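Local coordinates for protein intramolecular trans-sialidase (Macrobdella decora, PDB 3SLI) that cleaves sialic acid from sialoglycoconjugates by intramolecular trans-sialylation, releasing it as 2,7-anhydro-Neu5Ac, at residues G601-T606 / D612-E617; Q36-L41 / E185-A190. All coordinates share one frame; numbering follows the deposited sequence.

Interaction 1 of 2, residues G601-T606 / D612-E617; sequences GLVNDT and DKYSVE
L602 and N604 pair with E617 and S615 through four backbone hydrogen bonds, which zip strands 601-605 and 614-617 into an antiparallel pair whose axes approach to 4.4 Å at 153°. The two hydrogen-bonded pairs flank the non-hydrogen-bonded pair V603-V616, and Y614 CA and V616 CA lean on N604 O and L602 O as CA-H...O contacts. V603, D605, Y614 and V616 share one face. There V603 CG1 comes obliquely to the Y614 ring, 3.6 Å from Y614 CD1; the valine's first torsion of 175°, with CG1 anti to the backbone N, sends this methyl toward the tyrosine. On the other face the N604 amide crosses E617, N604 ND2 lying 3.7 Å from E617 CB, while OD1 accepts a bond from K579 on the adjoining strand. Toward the turn, K613 runs extended to CE and then bends at its last torsion, bringing K613 NZ 3.0 Å from D605 OD2 in a salt bridge on the syn side, 21° out of the carboxylate plane. A water links NZ to OD1, which also takes the amide N-H of G607, so both carboxylate oxygens are engaged. T606 closes the strand end, T606 N donating to K613 O at 2.9 Å. T606 OG1 lies 2.7 Å from D612 O. T606 CG2 rests on S615 CB, 3.5 Å away. These features make a beta hairpin of the last two strands of a four-stranded antiparallel sheet, with 614-623 at its edge, consistent with a blade of the sialidase beta-propeller.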
ATOM      1  N   GLY A 601     -23.228  -7.045   1.687  1.00 14.08           N
ATOM      2  CA  GLY A 601     -24.186  -6.860   2.761  1.00 14.99           C
ATOM      3  C   GLY A 601     -25.506  -6.332   2.228  1.00 16.61           C
ATOM      4  O   GLY A 601     -25.536  -5.310   1.537  1.00 16.99           O
ATOM      5  N   LEU A 602     -26.587  -7.045   2.532  1.00 14.58           N
ATOM      6  CA  LEU A 602     -27.933  -6.676   2.096  1.00 16.66           C
ATOM      7  C   LEU A 602     -28.630  -5.875   3.189  1.00 16.19           C
ATOM      8  O   LEU A 602     -28.702  -6.314   4.342  1.00 16.49           O
ATOM      9  CB  LEU A 602     -28.741  -7.936   1.764  1.00 16.94           C
ATOM     10  CG  LEU A 602     -28.667  -8.507   0.338  1.00 21.64           C
ATOM     11  CD1 LEU A 602     -27.310  -8.289  -0.320  1.00 18.54           C
ATOM     12  CD2 LEU A 602     -29.059  -9.979   0.350  1.00 17.18           C
ATOM     13  N   VAL A 603     -29.118  -4.691   2.826  1.00 15.93           N
ATOM     14  CA  VAL A 603     -29.796  -3.799   3.762  1.00 16.89           C
ATOM     15  C   VAL A 603     -31.253  -4.211   3.969  1.00 19.10           C
ATOM     16  O   VAL A 603     -32.017  -4.333   3.010  1.00 19.28           O
ATOM     17  CB  VAL A 603     -29.744  -2.326   3.276  1.00 15.62           C
ATOM     18  CG1 VAL A 603     -30.560  -1.421   4.212  1.00 11.99           C
ATOM     19  CG2 VAL A 603     -28.292  -1.844   3.192  1.00 13.72           C
ATOM     20  N   ASN A 604     -31.622  -4.442   5.225  1.00 17.85           N
ATOM     21  CA  ASN A 604     -32.984  -4.832   5.572  1.00 21.92           C
ATOM     22  C   ASN A 604     -33.609  -3.758   6.450  1.00 23.39           C
ATOM     23  O   ASN A 604     -32.934  -3.141   7.277  1.00 20.68           O
ATOM     24  CB  ASN A 604     -33.006  -6.161   6.346  1.00 22.68           C
ATOM     25  CG  ASN A 604     -32.614  -7.349   5.488  1.00 25.26           C
ATOM     26  OD1 ASN A 604     -33.425  -7.878   4.734  1.00 26.28           O
ATOM     27  ND2 ASN A 604     -31.369  -7.781   5.610  1.00 25.56           N
ATOM     28  N   ASP A 605     -34.887  -3.491   6.227  1.00 24.67           N
ATOM     29  CA  ASP A 605     -35.600  -2.525   7.040  1.00 26.55           C
ATOM     30  C   ASP A 605     -36.198  -3.394   8.154  1.00 26.73           C
ATOM     31  O   ASP A 605     -36.961  -4.326   7.883  1.00 26.66           O
ATOM     32  CB  ASP A 605     -36.698  -1.841   6.221  1.00 28.35           C
ATOM     33  CG  ASP A 605     -37.344  -0.695   6.966  1.00 30.59           C
ATOM     34  OD1 ASP A 605     -37.657  -0.868   8.167  1.00 30.83           O
ATOM     35  OD2 ASP A 605     -37.531   0.380   6.357  1.00 29.60           O
ATOM     36  N   THR A 606     -35.809  -3.115   9.394  1.00 26.86           N
ATOM     37  CA  THR A 606     -36.270  -3.894  10.543  1.00 27.50           C
ATOM     38  C   THR A 606     -37.683  -3.568  10.997  1.00 29.13           C
ATOM     39  O   THR A 606     -38.295  -4.342  11.729  1.00 29.43           O
ATOM     40  CB  THR A 606     -35.349  -3.699  11.757  1.00 24.49           C
ATOM     41  OG1 THR A 606     -35.376  -2.322  12.157  1.00 25.55           O
ATOM     42  CG2 THR A 606     -33.920  -4.106  11.419  1.00 24.09           C
ATOM     43  N   ASP A 612     -32.099   2.259  14.795  1.00 25.69           N
ATOM     44  CA  ASP A 612     -32.348   0.823  14.670  1.00 25.46           C
ATOM     45  C   ASP A 612     -33.181   0.480  13.440  1.00 22.52           C
ATOM     46  O   ASP A 612     -33.591  -0.669  13.264  1.00 22.36           O
ATOM     47  CB  ASP A 612     -33.041   0.292  15.930  1.00 30.95           C
ATOM     48  CG  ASP A 612     -32.188   0.444  17.175  1.00 36.81           C
ATOM     49  OD1 ASP A 612     -31.107  -0.184  17.248  1.00 40.22           O
ATOM     50  OD2 ASP A 612     -32.599   1.198  18.082  1.00 42.25           O
ATOM     51  N   LYS A 613     -33.413   1.467  12.578  1.00 20.41           N
ATOM     52  CA  LYS A 613     -34.218   1.259  11.380  1.00 20.78           C
ATOM     53  C   LYS A 613     -33.687   0.187  10.432  1.00 22.87           C
ATOM     54  O   LYS A 613     -34.452  -0.656   9.954  1.00 23.45           O
ATOM     55  CB  LYS A 613     -34.400   2.575  10.621  1.00 18.76           C
ATOM     56  CG  LYS A 613     -35.267   2.469   9.369  1.00 19.07           C
ATOM     57  CD  LYS A 613     -35.631   3.857   8.857  1.00 21.98           C
ATOM     58  CE  LYS A 613     -36.386   3.812   7.540  1.00 21.74           C
ATOM     59  NZ  LYS A 613     -37.683   3.089   7.641  1.00 31.64           N
ATOM     60  N   TYR A 614     -32.380   0.199  10.182  1.00 22.62           N
ATOM     61  CA  TYR A 614     -31.780  -0.760   9.260  1.00 20.02           C
ATOM     62  C   TYR A 614     -30.837  -1.786   9.878  1.00 19.46           C
ATOM     63  O   TYR A 614     -30.142  -1.515  10.855  1.00 19.64           O
ATOM     64  CB  TYR A 614     -31.043  -0.023   8.134  1.00 19.18           C
ATOM     65  CG  TYR A 614     -31.913   0.904   7.310  1.00 15.08           C
ATOM     66  CD1 TYR A 614     -32.777   0.403   6.336  1.00 14.99           C
ATOM     67  CD2 TYR A 614     -31.850   2.284   7.489  1.00 14.58           C
ATOM     68  CE1 TYR A 614     -33.556   1.257   5.559  1.00 18.22           C
ATOM     69  CE2 TYR A 614     -32.621   3.145   6.719  1.00 15.47           C
ATOM     70  CZ  TYR A 614     -33.467   2.629   5.753  1.00 16.00           C
ATOM     71  OH  TYR A 614     -34.196   3.490   4.960  1.00 17.05           O
ATOM     72  N   SER A 615     -30.788  -2.949   9.245  1.00 19.62           N
ATOM     73  CA  SER A 615     -29.929  -4.042   9.660  1.00 21.32           C
ATOM     74  C   SER A 615     -29.291  -4.596   8.394  1.00 20.76           C
ATOM     75  O   SER A 615     -29.982  -4.837   7.405  1.00 23.00           O
ATOM     76  CB  SER A 615     -30.752  -5.136  10.335  1.00 24.20           C
ATOM     77  OG  SER A 615     -29.915  -6.197  10.754  1.00 27.67           O
ATOM     78  N   VAL A 616     -27.971  -4.755   8.408  1.00 19.84           N
ATOM     79  CA  VAL A 616     -27.254  -5.281   7.252  1.00 18.60           C
ATOM     80  C   VAL A 616     -26.923  -6.760   7.440  1.00 18.27           C
ATOM     81  O   VAL A 616     -26.310  -7.149   8.435  1.00 20.07           O
ATOM     82  CB  VAL A 616     -25.946  -4.483   6.999  1.00 15.89           C
ATOM     83  CG1 VAL A 616     -25.171  -5.078   5.832  1.00 17.75           C
ATOM     84  CG2 VAL A 616     -26.267  -3.028   6.722  1.00 16.75           C
ATOM     85  N   GLU A 617     -27.379  -7.586   6.504  1.00 18.92           N
ATOM     86  CA  GLU A 617     -27.104  -9.019   6.536  1.00 21.66           C
ATOM     87  C   GLU A 617     -25.903  -9.307   5.622  1.00 20.82           C
ATOM     88  O   GLU A 617     -25.998  -9.154   4.401  1.00 20.77           O
ATOM     89  CB  GLU A 617     -28.315  -9.809   6.029  1.00 24.32           C
ATOM     90  CG  GLU A 617     -28.053 -11.313   5.924  1.00 29.51           C
ATOM     91  CD  GLU A 617     -29.069 -12.059   5.070  1.00 34.53           C
ATOM     92  OE1 GLU A 617     -29.951 -11.412   4.455  1.00 38.92           O
ATOM     93  OE2 GLU A 617     -28.970 -13.305   5.007  1.00 34.80           O
TER
HETATM   94  O   HOH W   1     -38.860   0.927   9.575  1.00 23.54           O

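Interaction 2 of 2, residues Q36-L41 / E185-A190; sequences QGTIIL and EELIQA
T38 OG1 is gripped from outside the two segments, by N180 O and by the amide N-H of L182, both on the connection that leads into the helix containing 185-190. Holding the hydroxyl there leaves the methyl CG2, anti to the backbone N (chi1 -50° for OG1), to face the helix. T38 CG2 meets the end of L187 tip to tip, 3.8 Å from L187 CD2 and 4.0 Å from L187 CD1, so the methyl touches both branches of the leucine. One helical turn on, A190 receives I40: the isoleucine stretches out with CG1 anti to the backbone N (chi1 166°), and I40 CD1 stands 3.3 Å from A190 CB, closer than usual van der Waals contact. Beyond this pair of touches the leucine is also packed against A114 and K116 of strand 107-118 and F127 of strand 123-128, while I40 lies on K176 and Y178 of strand 170-178. The helix thus lies across one face of the seven-stranded antiparallel sheet in the N-terminal domain, whose family belongs to the concanavalin clan. No hydrogen bond joins the two segments; methyl groups make the direct contact, and the threonine's polar bonds fix the approach to the helix rather than the helix itself.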
ATOM      1  N   GLN A  36      27.248 -23.142 -12.654  1.00 16.02           N
ATOM      2  CA  GLN A  36      26.390 -21.961 -12.782  1.00 15.06           C
ATOM      3  C   GLN A  36      25.202 -22.399 -13.638  1.00 15.44           C
ATOM      4  O   GLN A  36      25.043 -23.592 -13.911  1.00 16.99           O
ATOM      5  CB  GLN A  36      27.123 -20.837 -13.500  1.00 14.69           C
ATOM      6  CG  GLN A  36      27.469 -21.177 -14.935  1.00 18.92           C
ATOM      7  CD  GLN A  36      27.580 -19.947 -15.794  1.00 21.86           C
ATOM      8  OE1 GLN A  36      27.759 -18.837 -15.288  1.00 23.80           O
ATOM      9  NE2 GLN A  36      27.446 -20.126 -17.104  1.00 25.36           N
ATOM     10  N   GLY A  37      24.360 -21.455 -14.055  1.00 15.25           N
ATOM     11  CA  GLY A  37      23.232 -21.828 -14.888  1.00 12.74           C
ATOM     12  C   GLY A  37      21.959 -21.035 -14.681  1.00 15.31           C
ATOM     13  O   GLY A  37      21.944 -20.030 -13.972  1.00 15.48           O
ATOM     14  N   THR A  38      20.879 -21.512 -15.287  1.00 15.34           N
ATOM     15  CA  THR A  38      19.579 -20.860 -15.190  1.00 15.60           C
ATOM     16  C   THR A  38      18.489 -21.919 -15.100  1.00 14.43           C
ATOM     17  O   THR A  38      18.537 -22.927 -15.802  1.00 12.45           O
ATOM     18  CB  THR A  38      19.282 -19.991 -16.448  1.00 15.26           C
ATOM     19  OG1 THR A  38      20.394 -19.123 -16.720  1.00 15.15           O
ATOM     20  CG2 THR A  38      18.034 -19.138 -16.224  1.00 15.35           C
ATOM     21  N   ILE A  39      17.529 -21.719 -14.205  1.00 13.71           N
ATOM     22  CA  ILE A  39      16.416 -22.649 -14.077  1.00 12.33           C
ATOM     23  C   ILE A  39      15.147 -21.838 -14.215  1.00 14.09           C
ATOM     24  O   ILE A  39      15.002 -20.785 -13.594  1.00 12.33           O
ATOM     25  CB  ILE A  39      16.358 -23.386 -12.713  1.00 13.07           C
ATOM     26  CG1 ILE A  39      17.601 -24.254 -12.497  1.00 12.88           C
ATOM     27  CG2 ILE A  39      15.114 -24.264 -12.653  1.00 13.55           C
ATOM     28  CD1 ILE A  39      18.696 -23.558 -11.732  1.00 17.33           C
ATOM     29  N   ILE A  40      14.265 -22.283 -15.091  1.00 14.88           N
ATOM     30  CA  ILE A  40      13.004 -21.598 -15.272  1.00 17.91           C
ATOM     31  C   ILE A  40      11.900 -22.631 -15.248  1.00 16.74           C
ATOM     32  O   ILE A  40      11.999 -23.685 -15.887  1.00 15.17           O
ATOM     33  CB  ILE A  40      12.974 -20.729 -16.568  1.00 20.83           C
ATOM     34  CG1 ILE A  40      11.540 -20.314 -16.892  1.00 18.05           C
ATOM     35  CG2 ILE A  40      13.614 -21.448 -17.727  1.00 23.30           C
ATOM     36  CD1 ILE A  40      11.464 -19.001 -17.584  1.00 25.03           C
ATOM     37  N   LEU A  41      10.875 -22.371 -14.446  1.00 16.31           N
ATOM     38  CA  LEU A  41       9.775 -23.305 -14.365  1.00 17.94           C
ATOM     39  C   LEU A  41       8.419 -22.674 -14.129  1.00 18.36           C
ATOM     40  O   LEU A  41       8.301 -21.590 -13.550  1.00 16.01           O
ATOM     41  CB  LEU A  41      10.047 -24.412 -13.337  1.00 24.20           C
ATOM     42  CG  LEU A  41      10.190 -24.211 -11.831  1.00 24.30           C
ATOM     43  CD1 LEU A  41      10.016 -25.576 -11.185  1.00 27.65           C
ATOM     44  CD2 LEU A  41      11.546 -23.631 -11.462  1.00 27.02           C
ATOM     45  N   GLU A 185      16.721  -9.836 -19.514  1.00 20.55           N
ATOM     46  CA  GLU A 185      15.717  -9.551 -20.528  1.00 19.90           C
ATOM     47  C   GLU A 185      14.975 -10.826 -20.934  1.00 19.00           C
ATOM     48  O   GLU A 185      13.741 -10.861 -20.967  1.00 16.03           O
ATOM     49  CB  GLU A 185      16.388  -8.890 -21.741  1.00 25.77           C
ATOM     50  CG  GLU A 185      17.027  -7.503 -21.463  1.00 33.68           C
ATOM     51  CD  GLU A 185      18.178  -7.508 -20.425  1.00 39.32           C
ATOM     52  OE1 GLU A 185      19.087  -8.374 -20.502  1.00 33.89           O
ATOM     53  OE2 GLU A 185      18.177  -6.620 -19.536  1.00 40.60           O
ATOM     54  N   GLU A 186      15.726 -11.885 -21.223  1.00 18.05           N
ATOM     55  CA  GLU A 186      15.120 -13.156 -21.609  1.00 20.87           C
ATOM     56  C   GLU A 186      14.261 -13.726 -20.478  1.00 18.28           C
ATOM     57  O   GLU A 186      13.228 -14.351 -20.733  1.00 16.99           O
ATOM     58  CB  GLU A 186      16.189 -14.194 -21.960  1.00 22.82           C
ATOM     59  CG  GLU A 186      17.064 -13.849 -23.146  1.00 33.33           C
ATOM     60  CD  GLU A 186      18.119 -14.920 -23.407  1.00 34.79           C
ATOM     61  OE1 GLU A 186      17.747 -16.001 -23.921  1.00 37.02           O
ATOM     62  OE2 GLU A 186      19.305 -14.684 -23.078  1.00 29.45           O
ATOM     63  N   LEU A 187      14.709 -13.537 -19.237  1.00 18.01           N
ATOM     64  CA  LEU A 187      13.985 -14.055 -18.072  1.00 16.93           C
ATOM     65  C   LEU A 187      12.726 -13.259 -17.731  1.00 14.76           C
ATOM     66  O   LEU A 187      11.717 -13.845 -17.338  1.00 14.65           O
ATOM     67  CB  LEU A 187      14.924 -14.195 -16.869  1.00 16.64           C
ATOM     68  CG  LEU A 187      16.039 -15.222 -17.131  1.00 15.56           C
ATOM     69  CD1 LEU A 187      17.040 -15.269 -15.978  1.00 13.14           C
ATOM     70  CD2 LEU A 187      15.420 -16.595 -17.379  1.00 14.70           C
ATOM     71  N   ILE A 188      12.783 -11.940 -17.904  1.00 15.65           N
ATOM     72  CA  ILE A 188      11.628 -11.064 -17.676  1.00 17.39           C
ATOM     73  C   ILE A 188      10.566 -11.511 -18.687  1.00 16.97           C
ATOM     74  O   ILE A 188       9.405 -11.727 -18.349  1.00 16.36           O
ATOM     75  CB  ILE A 188      11.978  -9.566 -17.967  1.00 18.69           C
ATOM     76  CG1 ILE A 188      12.913  -8.993 -16.900  1.00 19.50           C
ATOM     77  CG2 ILE A 188      10.710  -8.728 -18.084  1.00 17.49           C
ATOM     78  CD1 ILE A 188      12.300  -8.884 -15.519  1.00 22.93           C
ATOM     79  N   GLN A 189      11.002 -11.678 -19.930  1.00 19.32           N
ATOM     80  CA  GLN A 189      10.148 -12.109 -21.028  1.00 19.91           C
ATOM     81  C   GLN A 189       9.568 -13.510 -20.765  1.00 20.74           C
ATOM     82  O   GLN A 189       8.350 -13.711 -20.819  1.00 20.09           O
ATOM     83  CB  GLN A 189      10.969 -12.101 -22.322  1.00 25.10           C
ATOM     84  CG  GLN A 189      10.196 -12.426 -23.581  1.00 35.28           C
ATOM     85  CD  GLN A 189       9.274 -11.304 -23.995  1.00 43.24           C
ATOM     86  OE1 GLN A 189       9.630 -10.124 -23.910  1.00 46.51           O
ATOM     87  NE2 GLN A 189       8.078 -11.661 -24.450  1.00 46.92           N
ATOM     88  N   ALA A 190      10.439 -14.470 -20.456  1.00 17.13           N
ATOM     89  CA  ALA A 190      10.018 -15.843 -20.191  1.00 15.22           C
ATOM     90  C   ALA A 190       9.025 -15.972 -19.035  1.00 14.59           C
ATOM     91  O   ALA A 190       8.016 -16.671 -19.158  1.00 16.28           O
ATOM     92  CB  ALA A 190      11.229 -16.717 -19.928  1.00 14.62           C
TER

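Strand 37-45 comes early in the chain, and interaction 2 closes when helix 184-191 returns to it; 143 residues, including much of the N-terminal domain's strands, separate segments 36-41 and 185-190. The chain then moves on into the sialidase region, where interaction 1 closes a far shorter loop, of five residues between segments 601-606 and 612-617. The two closures neither nest nor cross but follow in series. One fastens a helix onto a sheet within the N-terminal domain; the other joins neighbouring strands within one sheet. The centres of interaction 1 and interaction 2 lie about 54 Å apart, on opposite sides of the chain's centre. The nearest atoms of interaction 1 and interaction 2 are about 38 Å apart, without contact.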